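Local coordinates for protein aspartate-semialdehyde dehydrogenase 2 (Vibrio cholerae, PDB 2R00) that catalyses the NADPH-dependent reductive dephosphorylation of L-aspartyl-4-phosphate to L-aspartate-semialdehyde, a step shared by lysine and methionine biosynthesis, at residues 61-64 against 65-68; 79-82 against 83-86; 257-260 against 261-264. One frame throughout, in Å; residues are numbered along the deposited sequence.

Overall arrangement
The three contacts follow one another along the chain and illustrate local packing in both domains of the enzyme, two in the nucleotide-binding domain and one in the dimerisation domain. Contact 1 lies in the loop between strands 51-57 and 68-71, and contact 2 on helix 75-87, which follows that second strand. Their centres are about 12 Å apart and they touch, W63 CE3 of the loop coming to 3.5 Å from A85 CB of the helix. Contact 3, on helix 258-267, stands across the centre of the chain, its own centre about 46 Å from contact 1 and about 44 Å from contact 2. The first two therefore join loop and helix beside the same sheet, while the third, far off, begins a separate helix.

Contact 1 of 3, residues 61-64 against 65-68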
loop_
_atom_site.group_PDB
_atom_site.type_symbol
_atom_site.label_atom_id
_atom_site.label_comp_id
_atom_site.label_asym_id
_atom_site.label_seq_id
_atom_site.Cartn_x
_atom_site.Cartn_y
_atom_site.Cartn_z
ATOM N N PHE A 61 -19.602 39.024 -12.453
ATOM C CA PHE A 61 -20.795 38.259 -12.098
ATOM C C PHE A 61 -21.593 38.852 -10.937
ATOM O O PHE A 61 -21.023 39.256 -9.921
ATOM C CB PHE A 61 -20.425 36.796 -11.815
ATOM C CG PHE A 61 -21.609 35.878 -11.702
ATOM C CD1 PHE A 61 -22.437 35.641 -12.799
ATOM C CD2 PHE A 61 -21.900 35.238 -10.495
ATOM C CE1 PHE A 61 -23.537 34.785 -12.696
ATOM C CE2 PHE A 61 -22.989 34.379 -10.382
ATOM C CZ PHE A 61 -23.813 34.153 -11.485
ATOM N N ASP A 62 -22.914 38.899 -11.111
ATOM C CA ASP A 62 -23.860 39.272 -10.061
ATOM C C ASP A 62 -24.312 37.995 -9.346
ATOM O O ASP A 62 -25.026 37.175 -9.920
ATOM C CB ASP A 62 -25.062 40.030 -10.670
ATOM C CG ASP A 62 -26.186 40.277 -9.669
ATOM O OD1 ASP A 62 -25.941 40.212 -8.449
ATOM O OD2 ASP A 62 -27.332 40.539 -10.110
ATOM N N TRP A 63 -23.888 37.836 -8.093
ATOM C CA TRP A 63 -24.123 36.604 -7.335
ATOM C C TRP A 63 -25.564 36.476 -6.841
ATOM O O TRP A 63 -25.992 35.390 -6.456
ATOM C CB TRP A 63 -23.135 36.486 -6.158
ATOM C CG TRP A 63 -21.687 36.313 -6.574
ATOM C CD1 TRP A 63 -20.749 37.294 -6.704
ATOM C CD2 TRP A 63 -21.022 35.079 -6.896
ATOM N NE1 TRP A 63 -19.543 36.753 -7.093
ATOM C CE2 TRP A 63 -19.683 35.396 -7.215
ATOM C CE3 TRP A 63 -21.428 33.736 -6.939
ATOM C CZ2 TRP A 63 -18.741 34.415 -7.577
ATOM C CZ3 TRP A 63 -20.489 32.759 -7.305
ATOM C CH2 TRP A 63 -19.163 33.109 -7.614
ATOM N N SER A 64 -26.306 37.587 -6.862
ATOM C CA SER A 64 -27.731 37.608 -6.493
ATOM C C SER A 64 -28.583 36.714 -7.379
ATOM O O SER A 64 -29.710 36.354 -7.020
ATOM C CB SER A 64 -28.276 39.037 -6.539
ATOM O OG SER A 64 -27.771 39.788 -5.447
ATOM N N GLN A 65 -28.038 36.361 -8.535
ATOM C CA GLN A 65 -28.708 35.473 -9.486
ATOM C C GLN A 65 -28.843 34.020 -9.020
ATOM O O GLN A 65 -29.695 33.293 -9.530
ATOM C CB GLN A 65 -27.980 35.498 -10.828
ATOM C CG GLN A 65 -28.021 36.844 -11.525
ATOM C CD GLN A 65 -27.192 36.867 -12.782
ATOM O OE1 GLN A 65 -25.962 36.930 -12.734
ATOM N NE2 GLN A 65 -27.861 36.824 -13.927
ATOM N N VAL A 66 -28.016 33.590 -8.066
ATOM C CA VAL A 66 -27.943 32.154 -7.740
ATOM C C VAL A 66 -28.259 31.810 -6.291
ATOM O O VAL A 66 -28.061 32.628 -5.385
ATOM C CB VAL A 66 -26.585 31.507 -8.161
ATOM C CG1 VAL A 66 -26.456 31.465 -9.676
ATOM C CG2 VAL A 66 -25.414 32.244 -7.572
ATOM N N HIS A 67 -28.748 30.587 -6.090
ATOM C CA HIS A 67 -29.024 30.055 -4.763
ATOM C C HIS A 67 -27.805 29.325 -4.199
ATOM O O HIS A 67 -27.523 29.406 -3.006
ATOM C CB HIS A 67 -30.198 29.082 -4.815
ATOM C CG HIS A 67 -31.490 29.712 -5.236
ATOM N ND1 HIS A 67 -31.921 29.723 -6.549
ATOM C CD2 HIS A 67 -32.449 30.344 -4.518
ATOM C CE1 HIS A 67 -33.088 30.340 -6.619
ATOM N NE2 HIS A 67 -33.432 30.725 -5.402
ATOM N N ILE A 68 -27.115 28.595 -5.071
ATOM C CA ILE A 68 -26.029 27.689 -4.678
ATOM C C ILE A 68 -24.896 27.784 -5.693
ATOM O O ILE A 68 -25.131 27.897 -6.900
ATOM C CB ILE A 68 -26.523 26.216 -4.578
ATOM C CG1 ILE A 68 -27.567 26.065 -3.465
ATOM C CG2 ILE A 68 -25.348 25.232 -4.336
ATOM C CD1 ILE A 68 -28.424 24.815 -3.606
#
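V66 is met by both aromatic side chains of the turn before it, each through a different methyl. CG1 lies at the edge of the F61 ring, near its plane and 4.2 Å from CZ, whereas CG2 approaches W63 CE3 obliquely at 4.3 Å. The two rings also meet each other: F61 CD2 sits 3.7 Å above the W63 indole plane, over its centre, so that an edge of the phenyl is set on an indole face. F61 reaches this place because its CG is anti to the backbone N (chi1 -169°), which swings the ring forward along the turn, in the direction of V66.

Q65 folds back on the other part of 61-64. Its extended chain passes D62, with Q65 CG 3.4 Å from D62 O. At its end the amide is inclined by 37° to the F61 ring but runs almost parallel to the D62 carboxylate, the planes being 16° apart.

Hydrogen bonds shape the turn itself. V66 N donates nearly straight to W63 O at 3.2 Å, arriving from well above the carbonyl plane, and Q65 N makes a weak bond to D62 O. On the outer side S64 N reaches D62 OD1 at 3.1 Å, again from above the plane of the acceptor group, which may help to limit the rotation of that carboxylate.

The aromatic side faces the domain interior: F61 meets F34 of strand 30-37, and W63 rests on W81, I84 and A85 of helix 75-87. An Asx turn, D62 OD1 to S64 N, thus opens a short 3-10 segment that leads toward strand 68-71, in the parallel part of the sheet of this Rossmann-type nucleotide-binding domain.

Contact 2 of 3, residues 79-82 against 83-86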
loop_
_atom_site.group_PDB
_atom_site.type_symbol
_atom_site.label_atom_id
_atom_site.label_comp_id
_atom_site.label_asym_id
_atom_site.label_seq_id
_atom_site.Cartn_x
_atom_site.Cartn_y
_atom_site.Cartn_z
ATOM N N ALA A 79 -10.742 31.337 -1.385
ATOM C CA ALA A 79 -10.432 32.274 -0.292
ATOM C C ALA A 79 -10.949 33.686 -0.575
ATOM O O ALA A 79 -11.522 34.332 0.305
ATOM C CB ALA A 79 -8.923 32.310 -0.054
ATOM N N LYS A 80 -10.709 34.155 -1.796
ATOM C CA LYS A 80 -11.161 35.460 -2.289
ATOM C C LYS A 80 -12.673 35.499 -2.552
ATOM O O LYS A 80 -13.387 36.346 -1.997
ATOM C CB LYS A 80 -10.393 35.814 -3.573
ATOM C CG LYS A 80 -10.734 37.182 -4.186
ATOM C CD LYS A 80 -9.666 37.615 -5.194
ATOM C CE LYS A 80 -10.017 38.961 -5.838
ATOM N NZ LYS A 80 -8.824 39.588 -6.482
ATOM N N TRP A 81 -13.151 34.566 -3.378
ATOM C CA TRP A 81 -14.510 34.631 -3.923
ATOM C C TRP A 81 -15.659 34.027 -3.103
ATOM O O TRP A 81 -16.795 34.489 -3.213
ATOM C CB TRP A 81 -14.534 34.086 -5.357
ATOM C CG TRP A 81 -13.901 35.034 -6.300
ATOM C CD1 TRP A 81 -12.691 34.904 -6.898
ATOM C CD2 TRP A 81 -14.426 36.302 -6.713
ATOM N NE1 TRP A 81 -12.435 35.999 -7.689
ATOM C CE2 TRP A 81 -13.486 36.874 -7.593
ATOM C CE3 TRP A 81 -15.621 36.995 -6.448
ATOM C CZ2 TRP A 81 -13.683 38.126 -8.203
ATOM C CZ3 TRP A 81 -15.818 38.246 -7.052
ATOM C CH2 TRP A 81 -14.851 38.792 -7.919
ATOM N N ALA A 82 -15.384 33.007 -2.293
ATOM C CA ALA A 82 -16.460 32.393 -1.511
ATOM C C ALA A 82 -17.078 33.336 -0.483
ATOM O O ALA A 82 -18.297 33.308 -0.303
ATOM C CB ALA A 82 -16.025 31.084 -0.850
ATOM N N PRO A 83 -16.252 34.127 0.234
ATOM C CA PRO A 83 -16.870 35.147 1.093
ATOM C C PRO A 83 -17.798 36.123 0.351
ATOM O O PRO A 83 -18.814 36.544 0.906
ATOM C CB PRO A 83 -15.660 35.895 1.667
ATOM C CG PRO A 83 -14.563 34.856 1.685
ATOM C CD PRO A 83 -14.781 34.117 0.382
ATOM N N ILE A 84 -17.432 36.483 -0.873
ATOM C CA ILE A 84 -18.209 37.422 -1.695
ATOM C C ILE A 84 -19.547 36.817 -2.137
ATOM O O ILE A 84 -20.593 37.456 -2.023
ATOM C CB ILE A 84 -17.386 37.910 -2.906
ATOM C CG1 ILE A 84 -16.141 38.668 -2.402
ATOM C CG2 ILE A 84 -18.243 38.786 -3.821
ATOM C CD1 ILE A 84 -15.256 39.214 -3.497
ATOM N N ALA A 85 -19.514 35.575 -2.605
ATOM C CA ALA A 85 -20.739 34.847 -2.917
ATOM C C ALA A 85 -21.597 34.679 -1.671
ATOM O O ALA A 85 -22.796 34.944 -1.697
ATOM C CB ALA A 85 -20.411 33.482 -3.551
ATOM N N ALA A 86 -20.980 34.264 -0.565
ATOM C CA ALA A 86 -21.708 34.080 0.692
ATOM C C ALA A 86 -22.410 35.366 1.146
ATOM O O ALA A 86 -23.577 35.341 1.544
ATOM C CB ALA A 86 -20.751 33.572 1.795
#
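P83, A82 and I84 carry this contact within helix 75-87, the helix of a beta-alpha-beta crossover between strands 68-71 and 91-94 in the Rossmann-type domain. P83 stands where a helix would normally donate an amide hydrogen to the carbonyl one turn back. Having none to give, it turns its ring carbons to that carbonyl instead, with CD 3.3 Å and CG 3.4 Å from A79 O, and the helix is kinked here. The ring also leans on its neighbour, P83 CD lying 3.5 Å from A82 CB.

A82 belongs to the buried side, where it packs on F71 and V92 of the two flanking strands and on F99. The helical pattern resumes with an almost straight bond from A85 N to W81 O, followed by A86 N to A82 O at 2.9 Å.

I84 packs back on W81. With its CG1 beside the backbone N and the chain extended to CD1 (chi2 -179°), I84 CD1 approaches the benzene part of the indole obliquely, 3.7 Å from W81 CE3, and the indole in turn meets the ring of F9. The I84 branch runs past the backbone as well, CG1 being 3.6 Å from K80 O. K80 CG stands 4.0 Å above one face of the W81 ring, offset toward its rim.

Contact 3 of 3, residues 257-260 against 261-264; sequences DAEQ and VMDM
V261 is the buried residue of this first turn of helix 258-267, and its N makes a well-aligned bond to D257 O at 3.1 Å. The valine is modelled nearly eclipsed about its first torsion, so the close approach of its CG1 to the same carbonyl is doubtful. Its side chain packs on I143 of helix 131-147 and on V297 of strand 292-300, which brings the first turn of the helix down on its neighbours. M262 shares V297, and its CB and CG both lie 3.5 Å from A258 O, which accepts from M262 N.

At the N-terminal end of the helix stands a capping box, which begins this helix of the dimerisation domain. D257, the N-cap residue, accepts from E259 N at 3.2 Å through the OD1 lone pair turned away from its other oxygen. Reciprocally, Q260 OE1 takes D257 N at 2.7 Å, in the plane of its carbonyl group. A258 N has N299 OD1 as its acceptor.

The outer side is looser. E259 is bent at chi2 (-68°), which brings its carboxylate up to the end of M262, and OE2 stays 3.8 Å from M262 CE, a contact without a bond. Two acidic side chains lie on this face, E259 and D263, and R275 probably eases their mutual repulsion: D263 OD1 forms a salt bridge with R275 NH2, whereas the ion pair of E259 OE1 with R275 NH1 is long and weak.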
loop_
_atom_site.group_PDB
_atom_site.type_symbol
_atom_site.label_atom_id
_atom_site.label_comp_id
_atom_site.label_asym_id
_atom_site.label_seq_id
_atom_site.Cartn_x
_atom_site.Cartn_y
_atom_site.Cartn_z
ATOM N N ASP A 257 -16.407 -9.927 12.264
ATOM C CA ASP A 257 -15.902 -10.867 11.273
ATOM C C ASP A 257 -15.886 -10.226 9.897
ATOM O O ASP A 257 -16.805 -9.478 9.550
ATOM C CB ASP A 257 -16.750 -12.146 11.251
ATOM C CG ASP A 257 -15.976 -13.351 10.742
ATOM O OD1 ASP A 257 -15.636 -13.391 9.534
ATOM O OD2 ASP A 257 -15.709 -14.267 11.556
ATOM N N ALA A 258 -14.841 -10.523 9.125
ATOM C CA ALA A 258 -14.713 -10.048 7.751
ATOM C C ALA A 258 -15.983 -10.314 6.940
ATOM O O ALA A 258 -16.405 -9.476 6.145
ATOM C CB ALA A 258 -13.523 -10.691 7.084
ATOM N N GLU A 259 -16.585 -11.480 7.157
ATOM C CA GLU A 259 -17.807 -11.878 6.455
ATOM C C GLU A 259 -18.956 -10.938 6.773
ATOM O O GLU A 259 -19.757 -10.629 5.900
ATOM C CB GLU A 259 -18.200 -13.314 6.817
ATOM C CG GLU A 259 -17.228 -14.375 6.341
ATOM C CD GLU A 259 -17.199 -14.526 4.823
ATOM O OE1 GLU A 259 -18.191 -14.148 4.149
ATOM O OE2 GLU A 259 -16.178 -15.032 4.304
ATOM N N GLN A 260 -19.029 -10.492 8.027
ATOM C CA GLN A 260 -20.076 -9.564 8.449
ATOM C C GLN A 260 -19.884 -8.214 7.759
ATOM O O GLN A 260 -20.813 -7.703 7.117
ATOM C CB GLN A 260 -20.110 -9.416 9.975
ATOM C CG GLN A 260 -20.385 -10.736 10.710
ATOM C CD GLN A 260 -20.170 -10.656 12.221
ATOM O OE1 GLN A 260 -19.073 -10.330 12.704
ATOM N NE2 GLN A 260 -21.216 -10.985 12.978
ATOM N N VAL A 261 -18.678 -7.655 7.841
ATOM C CA VAL A 261 -18.436 -6.371 7.178
ATOM C C VAL A 261 -18.612 -6.433 5.648
ATOM O O VAL A 261 -19.100 -5.475 5.051
ATOM C CB VAL A 261 -17.146 -5.614 7.687
ATOM C CG1 VAL A 261 -16.406 -6.401 8.748
ATOM C CG2 VAL A 261 -16.233 -5.162 6.544
ATOM N N MET A 262 -18.294 -7.568 5.024
ATOM C CA MET A 262 -18.568 -7.718 3.587
ATOM C C MET A 262 -20.064 -7.660 3.280
ATOM O O MET A 262 -20.472 -7.045 2.290
ATOM C CB MET A 262 -17.942 -8.992 3.008
ATOM C CG MET A 262 -16.452 -8.859 2.739
ATOM S SD MET A 262 -15.764 -10.165 1.707
ATOM C CE MET A 262 -15.645 -11.500 2.894
ATOM N N ASP A 263 -20.873 -8.295 4.131
ATOM C CA ASP A 263 -22.336 -8.225 4.007
ATOM C C ASP A 263 -22.848 -6.789 4.147
ATOM O O ASP A 263 -23.645 -6.336 3.329
ATOM C CB ASP A 263 -23.018 -9.128 5.041
ATOM C CG ASP A 263 -22.937 -10.606 4.684
ATOM O OD1 ASP A 263 -22.639 -10.942 3.510
ATOM O OD2 ASP A 263 -23.176 -11.438 5.589
ATOM N N MET A 264 -22.382 -6.092 5.185
ATOM C CA MET A 264 -22.736 -4.689 5.433
ATOM C C MET A 264 -22.423 -3.788 4.247
ATOM O O MET A 264 -23.265 -2.995 3.831
ATOM C CB MET A 264 -21.970 -4.144 6.632
ATOM C CG MET A 264 -22.439 -4.596 7.966
ATOM S SD MET A 264 -21.354 -3.866 9.200
ATOM C CE MET A 264 -21.554 -5.096 10.479
#